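Local coordinates for protein glycoside hydrolase family 81 (Clostridium thermocellum, PDB 6FOP) that probably hydrolyses beta-1,3-glucans such as laminarin as a family 81 glycoside hydrolase of the Clostridium thermocellum cellulosome, at residues A[53-62]-A[127-135]; A[239-249]-A[294-302]. All coordinates share one frame; numbering follows the deposited sequence. Where two conformers were deposited one is given.

Interaction 1 of 2, residues A[53-62]-A[127-135]; sequences IYAHPLTFKF and LMKGSPYAY
Lys129 reaches across to the 55-58 turn and lies along the carbonyl of Ala55 for most of its length. CB starts 3.4 Å from Ala55 O, CG comes closer still, and CD stays beside the same oxygen. Bends at chi3 (-67°) and chi4 (-61°) then fold the chain back, bringing CE near both Ala55 O and Tyr54 O. At the tip, NZ donates to both: to Tyr54 O (2.9 Å) in the carbonyl plane, on a lone pair, and to Ala55 O (2.8 Å) from above the carbonyl plane. A salt bridge with Glu474 probably offsets the charge of the buried ammonium, which also bonds to Tyr264. Next to it, Gly130 N donates to His56 O, nearly in line with the C=O. A water accepts from Leu58 N and lies 2.7 Å from Ser131 O, between the two turns. Farther along, Leu127 CD2 sits squarely over the Phe60 ring in a CH-pi contact, 3.6 Å from the centroid, while Leu127 CD1 touches Phe62 CE1 at 3.7 Å. Two hairpins from different antiparallel sheets thus meet turn to turn, cis-Pro57 in one and the type II turn Met128-Ser131 in the other, consistent with the N-terminal beta-sandwich region of family 81 enzymes.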
loop_
_atom_site.group_PDB
_atom_site.type_symbol
_atom_site.label_atom_id
_atom_site.label_comp_id
_atom_site.label_asym_id
_atom_site.label_seq_id
_atom_site.Cartn_x
_atom_site.Cartn_y
_atom_site.Cartn_z
ATOM N N ILE A 53 8.423 -11.424 -10.734
ATOM C CA ILE A 53 8.784 -10.597 -9.594
ATOM C C ILE A 53 8.995 -9.180 -10.119
ATOM O O ILE A 53 9.949 -8.919 -10.842
ATOM C CB ILE A 53 10.090 -11.099 -8.938
ATOM C CG1 ILE A 53 10.024 -12.599 -8.616
ATOM C CG2 ILE A 53 10.439 -10.253 -7.713
ATOM C CD1 ILE A 53 9.011 -12.974 -7.568
ATOM N N TYR A 54 8.074 -8.259 -9.764
ATOM C CA TYR A 54 8.088 -6.928 -10.325
ATOM C C TYR A 54 8.783 -5.972 -9.385
ATOM O O TYR A 54 8.165 -5.342 -8.538
ATOM C CB TYR A 54 6.661 -6.462 -10.706
ATOM C CG TYR A 54 6.086 -7.244 -11.884
ATOM C CD1 TYR A 54 5.378 -8.419 -11.679
ATOM C CD2 TYR A 54 6.322 -6.851 -13.199
ATOM C CE1 TYR A 54 4.889 -9.171 -12.750
ATOM C CE2 TYR A 54 5.844 -7.602 -14.254
ATOM C CZ TYR A 54 5.114 -8.750 -14.026
ATOM O OH TYR A 54 4.669 -9.451 -15.120
ATOM N N ALA A 55 10.109 -5.916 -9.501
ATOM C CA ALA A 55 10.938 -5.065 -8.681
ATOM C C ALA A 55 10.961 -3.623 -9.138
ATOM O O ALA A 55 10.648 -2.721 -8.338
ATOM C CB ALA A 55 12.357 -5.637 -8.598
ATOM N N HIS A 56 11.257 -3.429 -10.421
ATOM C CA HIS A 56 11.298 -2.132 -11.124
ATOM C C HIS A 56 12.600 -1.365 -10.847
ATOM O O HIS A 56 12.891 -1.047 -9.697
ATOM C CB HIS A 56 10.112 -1.205 -10.806
ATOM C CG HIS A 56 8.743 -1.790 -11.012
ATOM N ND1 HIS A 56 7.723 -1.546 -10.121
ATOM C CD2 HIS A 56 8.206 -2.564 -11.989
ATOM C CE1 HIS A 56 6.620 -2.154 -10.525
ATOM N NE2 HIS A 56 6.873 -2.754 -11.672
ATOM N N PRO A 57 13.387 -1.052 -11.875
ATOM C CA PRO A 57 13.063 -1.239 -13.308
ATOM C C PRO A 57 13.134 -2.687 -13.817
ATOM O O PRO A 57 12.664 -2.965 -14.915
ATOM C CB PRO A 57 14.080 -0.321 -14.001
ATOM C CG PRO A 57 15.241 -0.346 -13.043
ATOM C CD PRO A 57 14.600 -0.243 -11.692
ATOM N N LEU A 58 13.786 -3.562 -13.065
ATOM C CA LEU A 58 13.933 -4.968 -13.464
ATOM C C LEU A 58 12.776 -5.843 -13.031
ATOM O O LEU A 58 12.117 -5.598 -11.992
ATOM C CB LEU A 58 15.211 -5.578 -12.870
ATOM C CG LEU A 58 16.525 -4.975 -13.357
ATOM C CD1 LEU A 58 17.691 -5.407 -12.486
ATOM C CD2 LEU A 58 16.828 -5.368 -14.777
ATOM N N THR A 59 12.576 -6.910 -13.778
ATOM C CA THR A 59 11.685 -7.973 -13.376
ATOM C C THR A 59 12.397 -9.298 -13.454
ATOM O O THR A 59 13.365 -9.453 -14.223
ATOM C CB THR A 59 10.374 -7.979 -14.183
ATOM O OG1 THR A 59 10.646 -8.329 -15.537
ATOM C CG2 THR A 59 9.699 -6.603 -14.160
ATOM N N PHE A 60 11.905 -10.267 -12.693
ATOM C CA PHE A 60 12.587 -11.558 -12.549
ATOM C C PHE A 60 11.603 -12.704 -12.521
ATOM O O PHE A 60 10.415 -12.507 -12.236
ATOM C CB PHE A 60 13.405 -11.599 -11.235
ATOM C CG PHE A 60 14.329 -10.435 -11.055
ATOM C CD1 PHE A 60 15.602 -10.453 -11.617
ATOM C CD2 PHE A 60 13.932 -9.305 -10.315
ATOM C CE1 PHE A 60 16.441 -9.367 -11.475
ATOM C CE2 PHE A 60 14.771 -8.221 -10.180
ATOM C CZ PHE A 60 16.051 -8.266 -10.742
ATOM N N LYS A 61 12.080 -13.913 -12.757
ATOM C CA LYS A 61 11.270 -15.084 -12.464
ATOM C C LYS A 61 12.170 -16.259 -12.198
ATOM O O LYS A 61 13.073 -16.546 -12.994
ATOM C CB LYS A 61 10.307 -15.408 -13.610
ATOM C CG LYS A 61 9.284 -16.481 -13.209
ATOM C CD LYS A 61 8.305 -16.843 -14.312
ATOM C CE LYS A 61 8.960 -17.715 -15.352
ATOM N NZ LYS A 61 7.987 -18.042 -16.433
ATOM N N PHE A 62 11.932 -16.960 -11.095
ATOM C CA PHE A 62 12.695 -18.178 -10.778
ATOM C C PHE A 62 12.083 -19.352 -11.529
ATOM O O PHE A 62 10.876 -19.411 -11.723
ATOM C CB PHE A 62 12.687 -18.442 -9.268
ATOM C CG PHE A 62 13.466 -17.416 -8.486
ATOM C CD1 PHE A 62 12.870 -16.223 -8.088
ATOM C CD2 PHE A 62 14.809 -17.641 -8.151
ATOM C CE1 PHE A 62 13.589 -15.272 -7.401
ATOM C CE2 PHE A 62 15.528 -16.676 -7.466
ATOM C CZ PHE A 62 14.909 -15.499 -7.074
ATOM N N LEU A 127 17.434 -9.361 -5.242
ATOM C CA LEU A 127 16.526 -8.616 -6.123
ATOM C C LEU A 127 16.036 -7.400 -5.333
ATOM O O LEU A 127 15.679 -7.539 -4.156
ATOM C CB LEU A 127 15.359 -9.474 -6.542
ATOM C CG LEU A 127 15.696 -10.901 -6.959
ATOM C CD1 LEU A 127 14.412 -11.637 -7.325
ATOM C CD2 LEU A 127 16.739 -10.971 -8.071
ATOM N N MET A 128 16.083 -6.222 -5.959
ATOM C CA MET A 128 15.786 -4.994 -5.231
ATOM C C MET A 128 14.870 -4.072 -6.013
ATOM O O MET A 128 15.127 -3.747 -7.184
ATOM C CB MET A 128 17.081 -4.285 -4.870
ATOM C CG MET A 128 16.906 -2.920 -4.232
ATOM S SD MET A 128 18.505 -2.411 -3.640
ATOM C CE MET A 128 18.244 -0.687 -3.386
ATOM N N LYS A 129 13.815 -3.641 -5.332
ATOM C CA LYS A 129 12.888 -2.649 -5.851
ATOM C C LYS A 129 13.605 -1.311 -5.730
ATOM O O LYS A 129 14.102 -0.970 -4.650
ATOM C CB LYS A 129 11.614 -2.654 -5.042
ATOM C CG LYS A 129 10.625 -1.558 -5.397
ATOM C CD LYS A 129 9.234 -1.824 -4.825
ATOM C CE LYS A 129 8.543 -3.010 -5.441
ATOM N NZ LYS A 129 8.293 -2.896 -6.915
ATOM N N GLY A 130 13.663 -0.551 -6.808
ATOM C CA GLY A 130 14.404 0.684 -6.815
ATOM C C GLY A 130 15.898 0.541 -7.083
ATOM O O GLY A 130 16.658 1.479 -6.813
ATOM N N SER A 131 16.329 -0.580 -7.662
ATOM C CA SER A 131 17.726 -0.722 -8.074
ATOM C C SER A 131 17.767 -1.105 -9.540
ATOM O O SER A 131 17.055 -2.000 -9.955
ATOM C CB SER A 131 18.453 -1.805 -7.294
ATOM O OG SER A 131 19.807 -1.878 -7.695
ATOM N N PRO A 132 18.728 -0.552 -10.288
ATOM C CA PRO A 132 18.973 -1.081 -11.649
ATOM C C PRO A 132 19.862 -2.330 -11.643
ATOM O O PRO A 132 20.112 -2.882 -12.710
ATOM C CB PRO A 132 19.698 0.091 -12.323
ATOM C CG PRO A 132 20.456 0.704 -11.234
ATOM C CD PRO A 132 19.565 0.631 -10.018
ATOM N N TYR A 133 20.376 -2.712 -10.474
ATOM C CA TYR A 133 21.233 -3.885 -10.308
ATOM C C TYR A 133 20.484 -5.100 -9.812
ATOM O O TYR A 133 19.440 -4.962 -9.131
ATOM C CB TYR A 133 22.331 -3.630 -9.303
ATOM C CG TYR A 133 23.303 -2.547 -9.675
ATOM C CD1 TYR A 133 24.404 -2.825 -10.522
ATOM C CD2 TYR A 133 23.197 -1.274 -9.163
ATOM C CE1 TYR A 133 25.317 -1.843 -10.843
ATOM C CE2 TYR A 133 24.100 -0.279 -9.495
ATOM C CZ TYR A 133 25.178 -0.578 -10.343
ATOM O OH TYR A 133 26.085 0.437 -10.614
ATOM N N ALA A 134 21.032 -6.290 -10.101
ATOM C CA ALA A 134 20.717 -7.512 -9.350
ATOM C C ALA A 134 22.062 -8.155 -9.021
ATOM O O ALA A 134 23.010 -8.078 -9.820
ATOM C CB ALA A 134 19.820 -8.471 -10.105
ATOM N N TYR A 135 22.153 -8.723 -7.830
ATOM C CA TYR A 135 23.423 -9.193 -7.272
ATOM C C TYR A 135 23.349 -10.694 -6.990
ATOM O O TYR A 135 22.328 -11.188 -6.524
ATOM C CB TYR A 135 23.732 -8.467 -5.967
ATOM C CG TYR A 135 23.602 -6.948 -6.024
ATOM C CD1 TYR A 135 24.571 -6.153 -6.577
ATOM C CD2 TYR A 135 22.468 -6.323 -5.522
ATOM C CE1 TYR A 135 24.469 -4.791 -6.621
ATOM C CE2 TYR A 135 22.343 -4.949 -5.562
ATOM C CZ TYR A 135 23.308 -4.169 -6.114
ATOM O OH TYR A 135 23.170 -2.792 -6.139
HETATM O O HOH W 1 14.835 -3.599 -10.199
#

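Interaction 2 of 2, residues A[239-249]-A[294-302]; sequences STLTTTFTAEV and TSFKTVYRY
Phe296 carries its CG between the backbone N and the carbonyl carbon (chi1 69°), whereas Phe245 holds CG anti to its carbonyl carbon (chi1 -60°); these torsions lay the two rings against each other. Their planes are nearly parallel, 12° apart, but slid so far that overlap is slight. Phe245 CD1 lies over the rim of one Phe296 face, 3.5 Å from Phe296 CE2, and Phe245 CB adds a CH-pi contact over the same ring. Thr298 OG1 stands in the plane of the Phe245 ring, at its edge. Thr243 and Thr298 run side by side, and one water joins their hydroxyls, 2.7 Å from Thr243 OG1 and 2.9 Å from Thr298 OG1, while donating to Leu241 O. Antiparallel backbone bonds join Leu241, Thr243 and Phe245 to Tyr300, Thr298 and Phe296, respectively. At the end of the pairing, Ser239 OG donates to Tyr302 O (2.6 Å) from above the carbonyl plane, and Tyr302 N returns a bond to Ser239 O. On the face opposite Phe245 and Phe296, Thr242 OG1 shares a water with Lys297 NZ. The chemistry implies a two-sided sheet: the phenylalanine face buried against helices 265-268 and 514-534, its threonine hydroxyls held by water, the Thr242, Thr244 and Lys297 face partly open to solvent.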
loop_
_atom_site.group_PDB
_atom_site.type_symbol
_atom_site.label_atom_id
_atom_site.label_comp_id
_atom_site.label_asym_id
_atom_site.label_seq_id
_atom_site.Cartn_x
_atom_site.Cartn_y
_atom_site.Cartn_z
ATOM N N SER A 239 3.578 19.888 10.398
ATOM C CA SER A 239 2.591 19.102 9.658
ATOM C C SER A 239 3.208 18.397 8.448
ATOM O O SER A 239 2.640 18.384 7.368
ATOM C CB SER A 239 1.366 19.956 9.264
ATOM O OG SER A 239 0.234 19.137 9.003
ATOM N N THR A 240 4.356 17.766 8.674
ATOM C CA THR A 240 5.073 17.038 7.618
ATOM C C THR A 240 5.330 15.600 8.034
ATOM O O THR A 240 5.391 15.276 9.217
ATOM C CB THR A 240 6.431 17.664 7.276
ATOM O OG1 THR A 240 7.237 17.718 8.464
ATOM C CG2 THR A 240 6.255 19.027 6.690
ATOM N N LEU A 241 5.496 14.756 7.025
ATOM C CA LEU A 241 5.846 13.356 7.214
ATOM C C LEU A 241 7.096 13.074 6.383
ATOM O O LEU A 241 7.065 13.181 5.160
ATOM C CB LEU A 241 4.661 12.486 6.807
ATOM C CG LEU A 241 4.644 10.995 7.114
ATOM C CD1 LEU A 241 5.547 10.269 6.153
ATOM C CD2 LEU A 241 5.022 10.707 8.545
ATOM N N THR A 242 8.192 12.770 7.075
ATOM C CA THR A 242 9.472 12.480 6.472
ATOM C C THR A 242 9.735 10.987 6.490
ATOM O O THR A 242 9.528 10.330 7.511
ATOM C CB THR A 242 10.570 13.196 7.248
ATOM O OG1 THR A 242 10.357 14.606 7.162
ATOM C CG2 THR A 242 11.951 12.872 6.666
ATOM N N THR A 243 10.157 10.459 5.347
ATOM C CA THR A 243 10.568 9.049 5.248
ATOM C C THR A 243 12.006 8.998 4.731
ATOM O O THR A 243 12.323 9.677 3.748
ATOM C CB THR A 243 9.687 8.257 4.273
ATOM O OG1 THR A 243 8.304 8.470 4.616
ATOM C CG2 THR A 243 9.995 6.760 4.347
ATOM N N THR A 244 12.850 8.235 5.423
ATOM C CA THR A 244 14.227 7.977 5.000
ATOM C C THR A 244 14.303 6.546 4.474
ATOM O O THR A 244 13.748 5.637 5.079
ATOM C CB THR A 244 15.199 8.261 6.169
ATOM O OG1 THR A 244 15.024 9.627 6.565
ATOM C CG2 THR A 244 16.657 8.096 5.773
ATOM N N PHE A 245 14.978 6.390 3.331
ATOM C CA PHE A 245 15.235 5.093 2.674
ATOM C C PHE A 245 16.728 4.858 2.706
ATOM O O PHE A 245 17.474 5.735 2.272
ATOM C CB PHE A 245 14.765 5.147 1.229
ATOM C CG PHE A 245 13.289 5.437 1.108
ATOM C CD1 PHE A 245 12.822 6.728 1.152
ATOM C CD2 PHE A 245 12.386 4.410 0.955
ATOM C CE1 PHE A 245 11.457 7.001 1.056
ATOM C CE2 PHE A 245 11.018 4.671 0.875
ATOM C CZ PHE A 245 10.570 5.968 0.938
ATOM N N THR A 246 17.155 3.721 3.251
ATOM C CA THR A 246 18.595 3.424 3.397
ATOM C C THR A 246 18.899 2.027 2.897
ATOM O O THR A 246 18.230 1.067 3.262
ATOM C CB THR A 246 19.036 3.576 4.864
ATOM O OG1 THR A 246 18.652 4.878 5.320
ATOM C CG2 THR A 246 20.545 3.421 5.008
ATOM N N ALA A 247 19.929 1.932 2.044
ATOM C CA ALA A 247 20.476 0.665 1.586
ATOM C C ALA A 247 21.841 0.495 2.226
ATOM O O ALA A 247 22.642 1.424 2.238
ATOM C CB ALA A 247 20.603 0.660 0.071
ATOM N N GLU A 248 22.088 -0.681 2.769
ATOM C CA GLU A 248 23.400 -1.066 3.256
ATOM C C GLU A 248 24.105 -1.755 2.092
ATOM O O GLU A 248 23.524 -2.633 1.479
ATOM C CB GLU A 248 23.246 -2.051 4.415
ATOM C CG GLU A 248 24.515 -2.621 4.980
ATOM C CD GLU A 248 24.209 -3.751 5.955
ATOM O OE1 GLU A 248 23.954 -4.919 5.520
ATOM O OE2 GLU A 248 24.197 -3.458 7.153
ATOM N N VAL A 249 25.372 -1.417 1.856
ATOM C CA VAL A 249 26.175 -2.118 0.855
ATOM C C VAL A 249 27.406 -2.795 1.462
ATOM O O VAL A 249 27.998 -2.312 2.444
ATOM C CB VAL A 249 26.590 -1.214 -0.312
ATOM C CG1 VAL A 249 25.382 -0.677 -1.053
ATOM C CG2 VAL A 249 27.493 -0.082 0.119
ATOM N N THR A 294 23.472 5.904 -0.870
ATOM C CA THR A 294 22.883 4.812 -0.143
ATOM C C THR A 294 21.640 5.229 0.646
ATOM O O THR A 294 21.031 4.380 1.271
ATOM C CB THR A 294 23.909 4.179 0.800
ATOM O OG1 THR A 294 24.473 5.196 1.629
ATOM C CG2 THR A 294 24.976 3.473 -0.030
ATOM N N SER A 295 21.256 6.506 0.591
ATOM C CA SER A 295 20.035 6.933 1.247
ATOM C C SER A 295 19.464 8.172 0.607
ATOM O O SER A 295 20.163 8.955 -0.034
ATOM C CB SER A 295 20.261 7.178 2.741
ATOM O OG SER A 295 21.092 8.295 2.942
ATOM N N PHE A 296 18.160 8.334 0.805
ATOM C CA PHE A 296 17.462 9.559 0.444
ATOM C C PHE A 296 16.232 9.697 1.319
ATOM O O PHE A 296 15.830 8.759 1.998
ATOM C CB PHE A 296 17.088 9.591 -1.050
ATOM C CG PHE A 296 16.022 8.614 -1.451
ATOM C CD1 PHE A 296 16.335 7.309 -1.775
ATOM C CD2 PHE A 296 14.681 9.020 -1.555
ATOM C CE1 PHE A 296 15.378 6.407 -2.170
ATOM C CE2 PHE A 296 13.723 8.125 -1.973
ATOM C CZ PHE A 296 14.065 6.807 -2.250
ATOM N N LYS A 297 15.626 10.874 1.249
ATOM C CA LYS A 297 14.371 11.105 1.947
ATOM C C LYS A 297 13.305 11.664 1.043
ATOM O O LYS A 297 13.597 12.278 0.020
ATOM C CB LYS A 297 14.551 11.975 3.179
ATOM C CG LYS A 297 14.867 13.417 2.962
ATOM C CD LYS A 297 15.022 14.089 4.329
ATOM C CE LYS A 297 15.170 15.585 4.213
ATOM N NZ LYS A 297 15.342 16.188 5.566
ATOM N N THR A 298 12.060 11.444 1.465
ATOM C CA THR A 298 10.908 12.153 0.908
ATOM C C THR A 298 10.277 12.898 2.073
ATOM O O THR A 298 10.316 12.424 3.234
ATOM C CB THR A 298 9.876 11.195 0.284
ATOM O OG1 THR A 298 9.393 10.285 1.282
ATOM C CG2 THR A 298 10.456 10.432 -0.879
ATOM N N VAL A 299 9.646 14.027 1.757
ATOM C CA VAL A 299 8.913 14.810 2.772
ATOM C C VAL A 299 7.587 15.219 2.137
ATOM O O VAL A 299 7.562 15.867 1.095
ATOM C CB VAL A 299 9.683 16.065 3.246
ATOM C CG1 VAL A 299 8.889 16.766 4.344
ATOM C CG2 VAL A 299 11.059 15.670 3.798
ATOM N N TYR A 300 6.493 14.802 2.774
ATOM C CA TYR A 300 5.159 15.165 2.337
ATOM C C TYR A 300 4.500 16.057 3.365
ATOM O O TYR A 300 4.713 15.911 4.541
ATOM C CB TYR A 300 4.331 13.898 2.169
ATOM C CG TYR A 300 4.913 12.855 1.221
ATOM C CD1 TYR A 300 5.364 13.189 -0.047
ATOM C CD2 TYR A 300 4.918 11.515 1.572
ATOM C CE1 TYR A 300 5.885 12.213 -0.912
ATOM C CE2 TYR A 300 5.419 10.542 0.726
ATOM C CZ TYR A 300 5.879 10.890 -0.521
ATOM O OH TYR A 300 6.373 9.899 -1.335
ATOM N N ARG A 301 3.609 16.915 2.910
ATOM C CA ARG A 301 2.738 17.663 3.817
ATOM C C ARG A 301 1.519 16.795 4.158
ATOM O O ARG A 301 0.844 16.251 3.285
ATOM C CB ARG A 301 2.317 18.979 3.185
ATOM C CG ARG A 301 3.460 19.953 3.046
ATOM C CD ARG A 301 2.994 21.386 2.827
ATOM N NE ARG A 301 4.068 22.232 2.312
ATOM C CZ ARG A 301 5.054 22.745 3.046
ATOM N NH1 ARG A 301 5.134 22.506 4.356
ATOM N NH2 ARG A 301 5.984 23.503 2.460
ATOM N N TYR A 302 1.264 16.704 5.456
ATOM C CA TYR A 302 0.082 16.066 5.998
ATOM C C TYR A 302 -0.968 17.156 6.190
ATOM O O TYR A 302 -0.652 18.234 6.684
ATOM C CB TYR A 302 0.443 15.451 7.335
ATOM C CG TYR A 302 -0.712 14.921 8.162
ATOM C CD1 TYR A 302 -1.453 13.811 7.755
ATOM C CD2 TYR A 302 -1.011 15.496 9.387
ATOM C CE1 TYR A 302 -2.467 13.295 8.527
ATOM C CE2 TYR A 302 -2.027 14.987 10.180
ATOM C CZ TYR A 302 -2.750 13.884 9.752
ATOM O OH TYR A 302 -3.750 13.373 10.540
HETATM O O HOH W 2 7.585 10.833 3.512
HETATM O O HOH W 3 12.438 16.444 7.087
#

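Interactions 1 and 2 follow one another along the chain, the first closing before the second opens, and their centres lie 21 Å apart. Their nearest atoms are about 4 Å from each other without touching. They share no sheet: interaction 1 joins a seven-stranded sheet to an eight-stranded one, while interaction 2 lies within the three-stranded sheet of 223-235, 240-251 and 295-301. Between the halves of interaction 2 in sequence come strand 260-263, which packs on interaction 1, and helix 265-268, which packs on interaction 2. Adjacent loop residues also serve both, Glu474 pairing with Lys129 and Tyr473 packing on Phe245 and Phe296. Interaction 2 brings its sheet against helix 514-534 of the helical part, while interaction 1 stays among the beta sheets.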